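Local coordinates for PmbA-related protein (Thermotoga maritima, PDB 1VL4) that is of unconfirmed function but probably acts as a metallopeptidase of the PmbA/TldD type, at residues A[178-184]-A[197-203]; A[131-135]-A[154-158]; A[292-296]-A[343-347]; A[221-225]-A[389-393]; A[247-251]-A[412-416]. All coordinates share one frame; numbering follows the deposited sequence. Where two conformers were deposited one is given.

Contact 1 (A[178-184]-A[197-203]); sequences DGGFLFA and SWYELAR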
# COMPACT_ATOMS: atom_id res chain seq x y z
N ASP A 178 19.91 -10.65 -7.68
CA ASP A 178 19.53 -11.29 -6.44
C ASP A 178 20.03 -10.50 -5.22
O ASP A 178 20.77 -9.51 -5.37
CB ASP A 178 19.89 -12.77 -6.41
CG ASP A 178 21.37 -13.06 -6.31
OD1 ASP A 178 22.24 -12.20 -6.53
OD2 ASP A 178 21.64 -14.21 -6.04
N GLY A 179 19.54 -10.87 -4.04
CA GLY A 179 19.94 -10.17 -2.84
C GLY A 179 19.03 -10.51 -1.71
O GLY A 179 18.12 -11.31 -1.86
N GLY A 180 19.34 -9.94 -0.57
CA GLY A 180 18.62 -10.22 0.67
C GLY A 180 18.88 -9.14 1.69
O GLY A 180 19.73 -8.26 1.49
N PHE A 181 18.22 -9.30 2.83
CA PHE A 181 18.00 -8.26 3.87
C PHE A 181 17.75 -9.03 5.15
O PHE A 181 17.07 -10.08 5.15
CB PHE A 181 16.78 -7.45 3.38
CG PHE A 181 16.10 -6.58 4.38
CD1 PHE A 181 16.50 -5.24 4.54
CD2 PHE A 181 14.93 -7.02 5.04
CE1 PHE A 181 15.78 -4.37 5.42
CE2 PHE A 181 14.23 -6.19 5.90
CZ PHE A 181 14.64 -4.83 6.08
N LEU A 182 18.34 -8.56 6.25
CA LEU A 182 18.04 -9.05 7.56
C LEU A 182 17.93 -7.82 8.45
O LEU A 182 18.80 -6.95 8.40
CB LEU A 182 19.13 -9.97 8.07
CG LEU A 182 18.94 -10.72 9.37
CD1 LEU A 182 17.64 -11.51 9.47
CD2 LEU A 182 20.14 -11.64 9.65
N PHE A 183 16.86 -7.80 9.25
CA PHE A 183 16.46 -6.63 10.04
C PHE A 183 16.10 -7.14 11.42
O PHE A 183 15.54 -8.22 11.60
CB PHE A 183 15.26 -5.90 9.40
CG PHE A 183 14.53 -4.88 10.34
CD1 PHE A 183 14.94 -3.55 10.40
CD2 PHE A 183 13.44 -5.26 11.10
CE1 PHE A 183 14.32 -2.64 11.19
CE2 PHE A 183 12.82 -4.36 11.92
CZ PHE A 183 13.25 -3.02 11.95
N ALA A 184 16.42 -6.34 12.43
CA ALA A 184 15.99 -6.61 13.79
C ALA A 184 15.62 -5.32 14.50
O ALA A 184 16.24 -4.26 14.26
CB ALA A 184 17.09 -7.32 14.54
N SER A 197 16.68 -0.23 16.15
CA SER A 197 16.68 -1.21 15.07
C SER A 197 17.94 -1.12 14.23
O SER A 197 18.72 -0.14 14.31
CB SER A 197 15.43 -1.07 14.21
OG SER A 197 15.40 0.09 13.41
N TRP A 198 18.18 -2.18 13.46
CA TRP A 198 19.30 -2.18 12.53
C TRP A 198 18.97 -3.16 11.40
O TRP A 198 18.29 -4.15 11.63
CB TRP A 198 20.60 -2.58 13.26
CG TRP A 198 21.82 -2.24 12.49
CD1 TRP A 198 22.60 -3.06 11.76
CD2 TRP A 198 22.36 -0.92 12.32
NE1 TRP A 198 23.59 -2.36 11.12
CE2 TRP A 198 23.49 -1.04 11.47
CE3 TRP A 198 22.03 0.33 12.82
CZ2 TRP A 198 24.27 0.04 11.11
CZ3 TRP A 198 22.81 1.42 12.47
CH2 TRP A 198 23.92 1.26 11.63
N TYR A 199 19.50 -2.90 10.21
CA TYR A 199 19.38 -3.81 9.07
C TYR A 199 20.68 -3.83 8.30
O TYR A 199 21.50 -2.87 8.36
CB TYR A 199 18.24 -3.40 8.11
CG TYR A 199 18.46 -2.07 7.44
CD1 TYR A 199 19.15 -1.96 6.22
CD2 TYR A 199 18.01 -0.91 8.03
CE1 TYR A 199 19.39 -0.66 5.64
CE2 TYR A 199 18.24 0.34 7.46
CZ TYR A 199 18.93 0.46 6.30
OH TYR A 199 19.10 1.73 5.81
N GLU A 200 20.88 -4.92 7.57
CA GLU A 200 21.93 -4.97 6.53
C GLU A 200 21.25 -5.44 5.22
O GLU A 200 20.33 -6.26 5.23
CB GLU A 200 23.06 -5.92 6.95
CG GLU A 200 24.12 -5.34 7.95
CD GLU A 200 25.03 -6.41 8.68
OE1 GLU A 200 25.15 -7.59 8.24
OE2 GLU A 200 25.65 -6.01 9.72
N LEU A 201 21.66 -4.84 4.11
CA LEU A 201 21.32 -5.30 2.73
C LEU A 201 22.55 -6.01 2.18
O LEU A 201 23.68 -5.61 2.48
CB LEU A 201 20.94 -4.11 1.86
CG LEU A 201 19.54 -3.62 2.17
CD1 LEU A 201 19.43 -2.12 1.92
CD2 LEU A 201 18.51 -4.39 1.36
N ALA A 202 22.35 -7.12 1.48
CA ALA A 202 23.44 -7.91 0.96
C ALA A 202 23.10 -8.58 -0.38
O ALA A 202 21.95 -8.94 -0.67
CB ALA A 202 23.80 -8.98 1.96
N ARG A 203 24.14 -8.78 -1.17
CA ARG A 203 24.08 -9.54 -2.43
C ARG A 203 24.30 -11.04 -2.16
O ARG A 203 23.85 -11.92 -2.90
CB ARG A 203 25.15 -8.98 -3.37
CG ARG A 203 25.04 -9.50 -4.76
CD ARG A 203 24.16 -8.72 -5.64
NE ARG A 203 24.40 -7.25 -5.71
CZ ARG A 203 23.48 -6.45 -6.25
NH1 ARG A 203 22.40 -6.96 -6.79
NH2 ARG A 203 23.64 -5.14 -6.29
O HOH W 1 23.33 -14.36 -3.70

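Contact 2 (A[131-135]-A[154-158]); sequences KMDMA and VMYKD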
# COMPACT_ATOMS: atom_id res chain seq x y z
N LYS A 131 18.15 -20.23 6.55
CA LYS A 131 17.51 -18.91 6.60
C LYS A 131 16.88 -18.69 7.96
O LYS A 131 17.09 -17.64 8.56
CB LYS A 131 16.47 -18.76 5.48
CG LYS A 131 17.07 -18.95 4.11
CD LYS A 131 16.05 -18.84 3.01
CE LYS A 131 16.54 -19.39 1.68
NZ LYS A 131 15.85 -18.77 0.45
N MET A 132 16.17 -19.72 8.49
CA MET A 132 15.56 -19.60 9.78
C MET A 132 16.62 -19.36 10.82
O MET A 132 16.42 -18.55 11.73
CB MET A 132 14.77 -20.87 10.15
CG MET A 132 13.54 -21.08 9.33
SD MET A 132 12.95 -22.81 9.47
CE MET A 132 12.81 -22.96 11.26
N ASP A 133 17.73 -20.08 10.70
CA ASP A 133 18.80 -20.01 11.72
C ASP A 133 19.44 -18.60 11.74
O ASP A 133 19.75 -18.09 12.81
CB ASP A 133 19.85 -21.12 11.53
CG ASP A 133 19.36 -22.51 12.00
OD1 ASP A 133 18.39 -22.63 12.78
OD2 ASP A 133 19.96 -23.53 11.58
N MET A 134 19.58 -17.97 10.58
CA MET A 134 19.98 -16.56 10.53
C MET A 134 19.07 -15.60 11.33
O MET A 134 19.55 -14.73 12.08
CB MET A 134 20.11 -16.08 9.08
CG MET A 134 21.26 -16.72 8.35
SD MET A 134 21.45 -16.20 6.59
CE MET A 134 22.20 -14.67 6.86
N ALA A 135 17.77 -15.72 11.13
CA ALA A 135 16.78 -14.92 11.84
C ALA A 135 16.81 -15.19 13.35
O ALA A 135 16.85 -14.25 14.15
CB ALA A 135 15.40 -15.16 11.25
N VAL A 154 12.06 -9.50 14.00
CA VAL A 154 13.22 -9.82 13.16
C VAL A 154 12.65 -10.23 11.81
O VAL A 154 11.70 -11.03 11.71
CB VAL A 154 14.07 -10.96 13.74
CG1 VAL A 154 15.11 -11.43 12.75
CG2 VAL A 154 14.73 -10.55 15.03
N MET A 155 13.20 -9.65 10.77
CA MET A 155 12.78 -9.98 9.44
C MET A 155 13.94 -10.34 8.49
O MET A 155 14.92 -9.62 8.36
CB MET A 155 11.93 -8.86 8.88
CG MET A 155 11.08 -9.25 7.67
SD MET A 155 10.48 -7.77 6.84
CE MET A 155 9.78 -6.99 8.35
N TYR A 156 13.74 -11.44 7.79
CA TYR A 156 14.62 -11.94 6.74
C TYR A 156 13.88 -11.88 5.39
O TYR A 156 12.72 -12.30 5.29
CB TYR A 156 15.03 -13.41 7.07
CG TYR A 156 15.81 -14.09 5.93
CD1 TYR A 156 15.13 -14.70 4.85
CD2 TYR A 156 17.20 -14.05 5.89
CE1 TYR A 156 15.83 -15.25 3.78
CE2 TYR A 156 17.89 -14.63 4.86
CZ TYR A 156 17.20 -15.23 3.78
OH TYR A 156 17.91 -15.77 2.72
N LYS A 157 14.59 -11.48 4.35
CA LYS A 157 14.09 -11.63 3.02
C LYS A 157 15.18 -11.90 1.98
O LYS A 157 16.24 -11.30 2.04
CB LYS A 157 13.30 -10.39 2.59
CG LYS A 157 12.60 -10.62 1.25
CD LYS A 157 11.52 -9.59 0.94
CE LYS A 157 10.83 -9.92 -0.37
NZ LYS A 157 9.84 -8.85 -0.74
N ASP A 158 14.91 -12.81 1.05
CA ASP A 158 15.70 -12.87 -0.14
C ASP A 158 14.85 -12.92 -1.38
O ASP A 158 13.65 -13.25 -1.33
CB ASP A 158 16.72 -14.03 -0.11
CG ASP A 158 16.11 -15.41 -0.14
OD1 ASP A 158 15.37 -15.72 -1.08
OD2 ASP A 158 16.40 -16.23 0.77

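Contact 3 (A[292-296]-A[343-347]); sequences LSSTP and PVNLM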
# COMPACT_ATOMS: atom_id res chain seq x y z
N LEU A 292 20.41 -3.09 -4.10
CA LEU A 292 19.68 -4.21 -4.70
C LEU A 292 18.77 -3.81 -5.85
O LEU A 292 18.31 -4.67 -6.55
CB LEU A 292 18.91 -5.00 -3.65
CG LEU A 292 19.77 -5.56 -2.50
CD1 LEU A 292 18.94 -6.50 -1.57
CD2 LEU A 292 21.01 -6.26 -3.03
N SER A 293 18.55 -2.50 -6.06
CA SER A 293 17.91 -2.02 -7.27
C SER A 293 18.86 -1.81 -8.47
O SER A 293 18.38 -1.46 -9.54
CB SER A 293 17.17 -0.75 -6.99
OG SER A 293 16.09 -1.11 -6.10
N SER A 294 20.15 -2.09 -8.29
CA SER A 294 21.15 -1.90 -9.34
C SER A 294 20.73 -2.67 -10.59
O SER A 294 20.24 -3.78 -10.47
CB SER A 294 22.53 -2.33 -8.88
OG SER A 294 23.00 -1.56 -7.74
N THR A 295 20.84 -2.03 -11.76
CA THR A 295 20.37 -2.61 -13.00
C THR A 295 21.06 -1.87 -14.14
O THR A 295 21.34 -0.70 -13.98
CB THR A 295 18.84 -2.50 -13.16
OG1 THR A 295 18.42 -3.08 -14.41
CG2 THR A 295 18.35 -1.04 -13.06
N PRO A 296 21.38 -2.57 -15.22
CA PRO A 296 21.98 -1.98 -16.41
C PRO A 296 21.01 -1.26 -17.33
O PRO A 296 21.45 -0.60 -18.25
CB PRO A 296 22.63 -3.18 -17.09
CG PRO A 296 21.87 -4.30 -16.65
CD PRO A 296 21.35 -4.05 -15.31
N PRO A 343 16.14 7.71 -9.70
CA PRO A 343 17.52 7.27 -9.69
C PRO A 343 17.59 5.78 -9.44
O PRO A 343 16.61 5.18 -8.98
CB PRO A 343 18.15 8.04 -8.49
CG PRO A 343 17.06 8.46 -7.67
CD PRO A 343 15.79 8.47 -8.48
N VAL A 344 18.73 5.18 -9.74
CA VAL A 344 18.92 3.77 -9.47
C VAL A 344 19.45 3.68 -8.02
O VAL A 344 18.77 3.19 -7.15
CB VAL A 344 19.87 3.11 -10.52
CG1 VAL A 344 20.11 1.67 -10.19
CG2 VAL A 344 19.25 3.23 -11.96
N ASN A 345 20.67 4.16 -7.80
CA ASN A 345 21.19 4.36 -6.46
C ASN A 345 21.48 5.83 -6.30
O ASN A 345 22.30 6.38 -7.02
CB ASN A 345 22.46 3.58 -6.23
CG ASN A 345 22.27 2.06 -6.34
OD1 ASN A 345 21.81 1.43 -5.40
ND2 ASN A 345 22.68 1.47 -7.50
N LEU A 346 20.78 6.49 -5.40
CA LEU A 346 21.02 7.91 -5.21
C LEU A 346 21.99 8.07 -4.04
O LEU A 346 21.59 7.88 -2.91
CB LEU A 346 19.73 8.67 -4.92
CG LEU A 346 19.88 10.21 -4.85
CD1 LEU A 346 20.22 10.76 -6.21
CD2 LEU A 346 18.66 10.84 -4.30
N MET A 347 23.22 8.51 -4.34
CA MET A 347 24.31 8.53 -3.39
C MET A 347 24.81 9.92 -3.07
O MET A 347 25.28 10.64 -3.95
CB MET A 347 25.48 7.70 -3.92
CG MET A 347 26.66 7.64 -2.98
SD MET A 347 27.83 6.41 -3.47
CE MET A 347 29.07 6.55 -2.20
O HOH W 2 19.64 -0.10 -4.97

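Contact 4 (A[221-225]-A[389-393]); sequences AISLI and AKGYW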
# COMPACT_ATOMS: atom_id res chain seq x y z
N ALA A 221 18.70 0.61 21.03
CA ALA A 221 17.67 0.80 22.04
C ALA A 221 18.23 1.22 23.41
O ALA A 221 17.70 2.11 24.07
CB ALA A 221 16.83 -0.49 22.18
N ILE A 222 19.30 0.54 23.83
CA ILE A 222 19.87 0.73 25.15
C ILE A 222 20.47 2.13 25.32
O ILE A 222 20.40 2.73 26.39
CB ILE A 222 20.95 -0.33 25.42
CG1 ILE A 222 20.31 -1.66 25.79
CG2 ILE A 222 21.90 0.09 26.56
CD1 ILE A 222 21.22 -2.87 25.59
N SER A 223 21.07 2.63 24.24
CA SER A 223 21.72 3.93 24.26
C SER A 223 20.75 5.08 24.50
O SER A 223 21.17 6.17 24.92
CB SER A 223 22.50 4.15 22.97
OG SER A 223 21.64 4.32 21.88
N LEU A 224 19.46 4.84 24.26
CA LEU A 224 18.42 5.84 24.51
C LEU A 224 17.87 5.78 25.93
O LEU A 224 17.03 6.61 26.31
CB LEU A 224 17.27 5.69 23.50
CG LEU A 224 17.66 5.94 22.06
CD1 LEU A 224 16.49 5.55 21.18
CD2 LEU A 224 18.09 7.38 21.83
N ILE A 225 18.34 4.84 26.74
CA ILE A 225 17.89 4.78 28.12
C ILE A 225 18.41 6.02 28.82
O ILE A 225 19.60 6.34 28.67
CB ILE A 225 18.40 3.54 28.84
CG1 ILE A 225 17.80 2.27 28.19
CG2 ILE A 225 18.10 3.63 30.36
CD1 ILE A 225 18.42 1.01 28.74
N ALA A 389 11.55 12.38 15.40
CA ALA A 389 12.95 11.95 15.28
C ALA A 389 13.48 11.37 16.59
O ALA A 389 12.89 11.56 17.66
CB ALA A 389 13.82 13.14 14.82
N LYS A 390 14.57 10.62 16.46
CA LYS A 390 15.32 10.07 17.60
C LYS A 390 16.76 10.58 17.49
O LYS A 390 17.29 10.70 16.39
CB LYS A 390 15.38 8.54 17.50
CG LYS A 390 14.12 7.78 17.98
CD LYS A 390 14.21 6.31 17.51
CE LYS A 390 13.46 5.37 18.43
NZ LYS A 390 11.96 5.46 18.27
N GLY A 391 17.39 10.83 18.62
CA GLY A 391 18.77 11.27 18.64
C GLY A 391 19.31 11.47 20.06
O GLY A 391 18.77 10.92 21.03
N TYR A 392 20.37 12.28 20.14
CA TYR A 392 21.20 12.44 21.32
C TYR A 392 21.60 13.91 21.44
O TYR A 392 21.63 14.62 20.43
CB TYR A 392 22.48 11.58 21.16
CG TYR A 392 22.16 10.12 21.00
CD1 TYR A 392 21.77 9.63 19.76
CD2 TYR A 392 22.17 9.24 22.09
CE1 TYR A 392 21.41 8.30 19.60
CE2 TYR A 392 21.82 7.87 21.92
CZ TYR A 392 21.45 7.42 20.67
OH TYR A 392 21.10 6.10 20.44
N TRP A 393 21.95 14.32 22.66
CA TRP A 393 22.57 15.61 22.95
C TRP A 393 24.09 15.38 23.05
O TRP A 393 24.54 14.39 23.64
CB TRP A 393 22.04 16.21 24.26
CG TRP A 393 22.68 17.52 24.57
CD1 TRP A 393 23.58 17.79 25.56
CD2 TRP A 393 22.51 18.74 23.84
NE1 TRP A 393 23.97 19.11 25.49
CE2 TRP A 393 23.34 19.70 24.42
CE3 TRP A 393 21.75 19.10 22.72
CZ2 TRP A 393 23.40 21.02 23.96
CZ3 TRP A 393 21.82 20.40 22.26
CH2 TRP A 393 22.63 21.33 22.87

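Contact 5 (A[247-251]-A[412-416]); sequences LMEMF and FLDLL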
# COMPACT_ATOMS: atom_id res chain seq x y z
N LEU A 247 15.56 10.45 4.76
CA LEU A 247 15.21 11.81 4.46
C LEU A 247 15.47 12.13 3.00
O LEU A 247 14.63 12.79 2.36
CB LEU A 247 15.96 12.78 5.39
CG LEU A 247 15.48 14.24 5.28
CD1 LEU A 247 14.02 14.38 5.67
CD2 LEU A 247 16.31 15.12 6.16
N MET A 248 16.59 11.62 2.47
CA MET A 248 16.99 11.84 1.08
C MET A 248 15.94 11.38 0.08
O MET A 248 15.98 11.78 -1.08
CB MET A 248 18.25 11.01 0.73
CG MET A 248 19.53 11.58 1.15
SD MET A 248 20.78 10.29 0.88
CE MET A 248 21.00 10.20 -0.87
N GLU A 249 15.12 10.42 0.46
CA GLU A 249 14.08 9.96 -0.44
C GLU A 249 13.17 11.06 -0.90
O GLU A 249 12.62 10.98 -2.01
CB GLU A 249 13.25 8.86 0.23
CG GLU A 249 14.17 7.68 0.53
CD GLU A 249 13.53 6.40 0.24
OE1 GLU A 249 12.72 5.98 1.10
OE2 GLU A 249 13.80 5.85 -0.86
N MET A 250 13.01 12.11 -0.09
CA MET A 250 12.15 13.23 -0.51
C MET A 250 12.77 14.08 -1.63
O MET A 250 12.12 14.93 -2.24
CB MET A 250 11.74 14.05 0.70
CG MET A 250 12.72 15.15 1.14
SD MET A 250 12.01 16.06 2.55
CE MET A 250 10.72 17.05 1.78
N PHE A 251 14.04 13.83 -1.94
CA PHE A 251 14.70 14.50 -3.05
C PHE A 251 14.31 13.87 -4.40
O PHE A 251 14.41 14.48 -5.45
CB PHE A 251 16.21 14.39 -2.84
CG PHE A 251 17.03 15.32 -3.69
CD1 PHE A 251 16.77 16.68 -3.71
CD2 PHE A 251 18.05 14.83 -4.47
CE1 PHE A 251 17.55 17.54 -4.52
CE2 PHE A 251 18.83 15.66 -5.24
CZ PHE A 251 18.59 17.02 -5.27
N PHE A 412 14.04 20.68 2.96
CA PHE A 412 15.10 19.82 2.48
C PHE A 412 16.19 20.58 1.68
O PHE A 412 17.37 20.28 1.84
CB PHE A 412 14.53 18.64 1.66
CG PHE A 412 15.55 17.58 1.36
CD1 PHE A 412 16.00 16.74 2.37
CD2 PHE A 412 16.15 17.49 0.10
CE1 PHE A 412 17.00 15.79 2.10
CE2 PHE A 412 17.13 16.57 -0.16
CZ PHE A 412 17.57 15.72 0.85
N LEU A 413 15.79 21.57 0.87
CA LEU A 413 16.76 22.30 0.07
C LEU A 413 17.66 23.17 0.93
O LEU A 413 18.86 23.21 0.70
CB LEU A 413 16.10 23.14 -1.03
CG LEU A 413 15.32 22.31 -2.08
CD1 LEU A 413 14.80 23.20 -3.24
CD2 LEU A 413 16.14 21.14 -2.60
N ASP A 414 17.10 23.80 1.95
CA ASP A 414 17.88 24.56 2.92
C ASP A 414 18.81 23.65 3.71
O ASP A 414 19.92 24.01 4.00
CB ASP A 414 16.97 25.28 3.91
CG ASP A 414 16.25 26.47 3.29
OD1 ASP A 414 16.88 27.22 2.50
OD2 ASP A 414 15.05 26.65 3.60
N LEU A 415 18.34 22.48 4.08
CA LEU A 415 19.19 21.45 4.67
C LEU A 415 20.44 21.19 3.82
O LEU A 415 21.56 21.21 4.35
CB LEU A 415 18.41 20.15 4.83
CG LEU A 415 19.10 19.09 5.69
CD1 LEU A 415 18.08 18.32 6.51
CD2 LEU A 415 19.95 18.15 4.85
N LEU A 416 20.24 20.97 2.51
CA LEU A 416 21.32 20.75 1.57
C LEU A 416 22.28 21.91 1.58
O LEU A 416 23.49 21.69 1.48
CB LEU A 416 20.82 20.52 0.13
CG LEU A 416 20.04 19.22 -0.14
CD1 LEU A 416 19.49 19.15 -1.58
CD2 LEU A 416 20.88 17.99 0.21

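Contact 1 (A[178-184]-A[197-203])
Gly180 and Ala202 form a hydrogen-bonded pair in the antiparallel beta hairpin of strands 172-188 and 194-202, at one side of a six-stranded sheet. Leu182 with Glu200 and Ala184 with Trp198 repeat the pattern, giving six backbone bonds. Gly179 CA comes within 3.2 Å of Ala202 O, and its backbone angles would jam a side chain against the preceding carbonyl. The Leu182 face is covered by helix 210-223. The other face is looser: it carries Phe181, Phe183, Tyr199 and Leu201, and three of these are partly exposed. Phe181 CE1 touches Tyr199 CB at 3.8 Å. The Phe183 ring presents an edge to Tyr199 CB, while Phe183 CE1 meets Ser197 CB at 3.6 Å. A serine in place of Phe183 would probably leave Ser197 CB and Tyr199 CB without this ring and open a gap on that face. Tyr199 turns its ring away from the hairpin partner (chi1 64°), toward Leu245 of helix 241-247. Arg203 is held chiefly by the carbonyls of Pro289 and His288; its NH1 adds a weak bond to Asp178 O. Asp178 OD1 and OD2 accept from the backbone N of Val120 and Gly121. A water also donates to Asp178 OD2 at 2.9 Å and to Arg203 O at 2.6 Å.

Contact 2 (A[131-135]-A[154-158])
Lys131 begins the contact by laying its side chain across the ring of Tyr156. Its CB sits over one face, offset toward the rim, 4.2 Å from the ring centroid, a CH-pi contact. CG and CD continue past the phenol end, with Lys131 CG 3.6 Å from Tyr156 OH. The chain stays extended beyond CG, which carries NZ past the ring to Asp158. There Lys131 NZ forms a salt bridge with Asp158 OD2 at 2.6 Å. One turn on, Met134 approaches the same ring obliquely. Met134 SD lies 4.3 Å from Tyr156 CE2, a Met-aromatic contact. Ala135 faces the start of the strand segment. Ala135 CB packs on Val154 CG1 at 4.0 Å, and its carbonyl oxygen touches the same methyl. These residues join helix 128-143 to strand 148-167, with the two short axes running roughly antiparallel at 146°. Leu45 of the neighbouring strand 32-48 touches both Ala135 and Tyr156, and Phe43 touches both Lys131 and Asp158. The helix therefore packs against the large antiparallel sheet. Asp158 OD2 is gripped twice. Lys131 NZ takes its syn lone pair, and Tyr156 OH donates to the anti lone pair of Asp158 OD2 at 2.5 Å. The second bond also ties down the phenol end of the ring. All three polar residues are buried, so the lysine charge probably stabilises the carboxylate as an anion, and the tyrosine bond would add to that.

Contact 3 (A[292-296]-A[343-347])
Val344 is the first residue of 343-347 to touch the loop 292-296. Its CG1 is the branch that does so, lying anti to the backbone N (chi1 177°). Val344 CG1 rests 3.6 Å from Ser293 O and 3.8 Å from Ser294 CA. Thr295 CG2 lies a little farther from Val344 CG1, at 4.3 Å. Backbone N of Val344 is held by the carboxylate of Asp284. Asn345 follows and makes the polar part of the contact. Asn345 ND2 donates to Ser294 OG at 3.1 Å, in a nearly straight bond of 165° that lies close to the amide plane. The same nitrogen also bonds to the carbonyl of Leu285. Ser294 OG has further partners in Gly291 O and His288 N, so the serine fastens its own loop as well as the asparagine. A water lies 2.7 Å from Asn345 OD1, to which it probably donates, and accepts from Ser293 N. The two acceptors of ND2 should fix the amide flip, and the water is consistent with it. Strand 345-348 lies next to strand 282-285 in a mixed six-stranded sheet. The contact is a loop fastened to the start of a strand by a buried asparagine, within the C-terminal part of this PmbA/TldD-type protein.

Contact 4 (A[221-225]-A[389-393])
Ser223 OG and Tyr392 OH meet in a very short hydrogen bond of 2.4 Å, in which either hydroxyl could be the donor. Ser223 was deposited in two conformers, and the length belongs to the one given, so the exact value is doubtful. In this conformer OG lies in the plane of the tyrosine ring, at its hydroxyl edge. Leu224 supplies the apolar half of the contact. Its side chain crosses that of Tyr392 at about a right angle. Leu224 CD2 comes obliquely to the ring, 3.6 Å from Tyr392 CZ. Leu224 CD2 is also 3.7 Å from Gly391 O. The other methyl, Leu224 CD1, reaches Lys390 CE at 4.1 Å, so one leucine spans three consecutive strand residues. CG of Leu224 stands anti to its carbonyl carbon (chi1 -63°), and this turns the two methyls to the strand.

The next shell sets these groups in place. Ser223 OG is also bonded to the carbonyl of Glu220, about one turn back. Lys390 bends at its last torsion, and its NZ bonds to Ser195 OG. Tyr392 packs beside Thr369 of strand 365-372 and Ile399 of strand 398-404. Behind the helix, Ala221 touches Ala188 of strand 172-188. The C-terminal part of helix 210-223 thus lies between that strand and strand 384-395, joining the antiparallel sheet to the mixed sheet of the C-terminal part.

Contact 5 (A[247-251]-A[412-416])
The first turn of helix 412-417 packs on the 3-10 turn 248-250, which follows helix 241-247, and the Phe412 side chain reaches from the helix into the turn. Its CG is anti to the backbone N (chi1 -169°), and the ring lies among the side chains of 247-251. Met250 covers one face: its CG stands over the Phe412 ring, 4.1 Å from the centroid, in a CH-pi contact. The sulfur lies farther out and oblique to the ring, with Met250 SD 3.7 Å from Phe412 CB. This is a Met-aromatic contact, and the two side chains slide past each other in opposite directions. Leu247 meets another part of the ring, with Leu247 CG 3.9 Å from Phe412 CE1. Phe251 lies at the ring edge, with Phe251 CD1 3.6 Å from Phe412 CE2. The ring planes are inclined at 43°, an oblique pairing. An alanine at Phe412 is likely to open a gap between Met250, Leu247 and Phe251 and leave the Phe251 ring freer to turn.

Further leucines extend the apolar surface. Leu247 CD2 and Leu415 CD1 meet tip to tip at 3.7 Å. Leu416 CD1 approaches Phe251 CE1 obliquely at 3.9 Å, and Leu413 CD2 comes to the edge of the same ring. The side chains that meet here are all apolar, and seven of the eight touching residues are buried. Around them, Leu387 and Phe385 of strand 384-395 pack on Leu247, Met250 and Leu415. Met374 of helix 374-377 touches Leu247 and Met250, while Met248 turns to strand 432-434.

In the fold
Contacts 1 and 2 belong to one antiparallel sheet: strand 148-167 of contact 2 pairs with strand 172-188 of contact 1. The first is mainly backbone bonding with a partly exposed aromatic face; the second is a buried helix-to-strand contact built on an ion pair. Contact 3 is the most central, its centre about 8 Å from the centre of the chain. It is small and mixes a valine methyl with an asparagine-serine hydrogen bond. Leu292 of its loop touches Gly180 and Leu201 of contact 1. Contact 5 is buried, with apolar side chains, and meets contact 3 through Leu346 and Phe251. Contact 4, its centre about 25 Å from the centre of the chain, uses strand 384-395, on which contact 5 packs, but adds a hydroxyl pair.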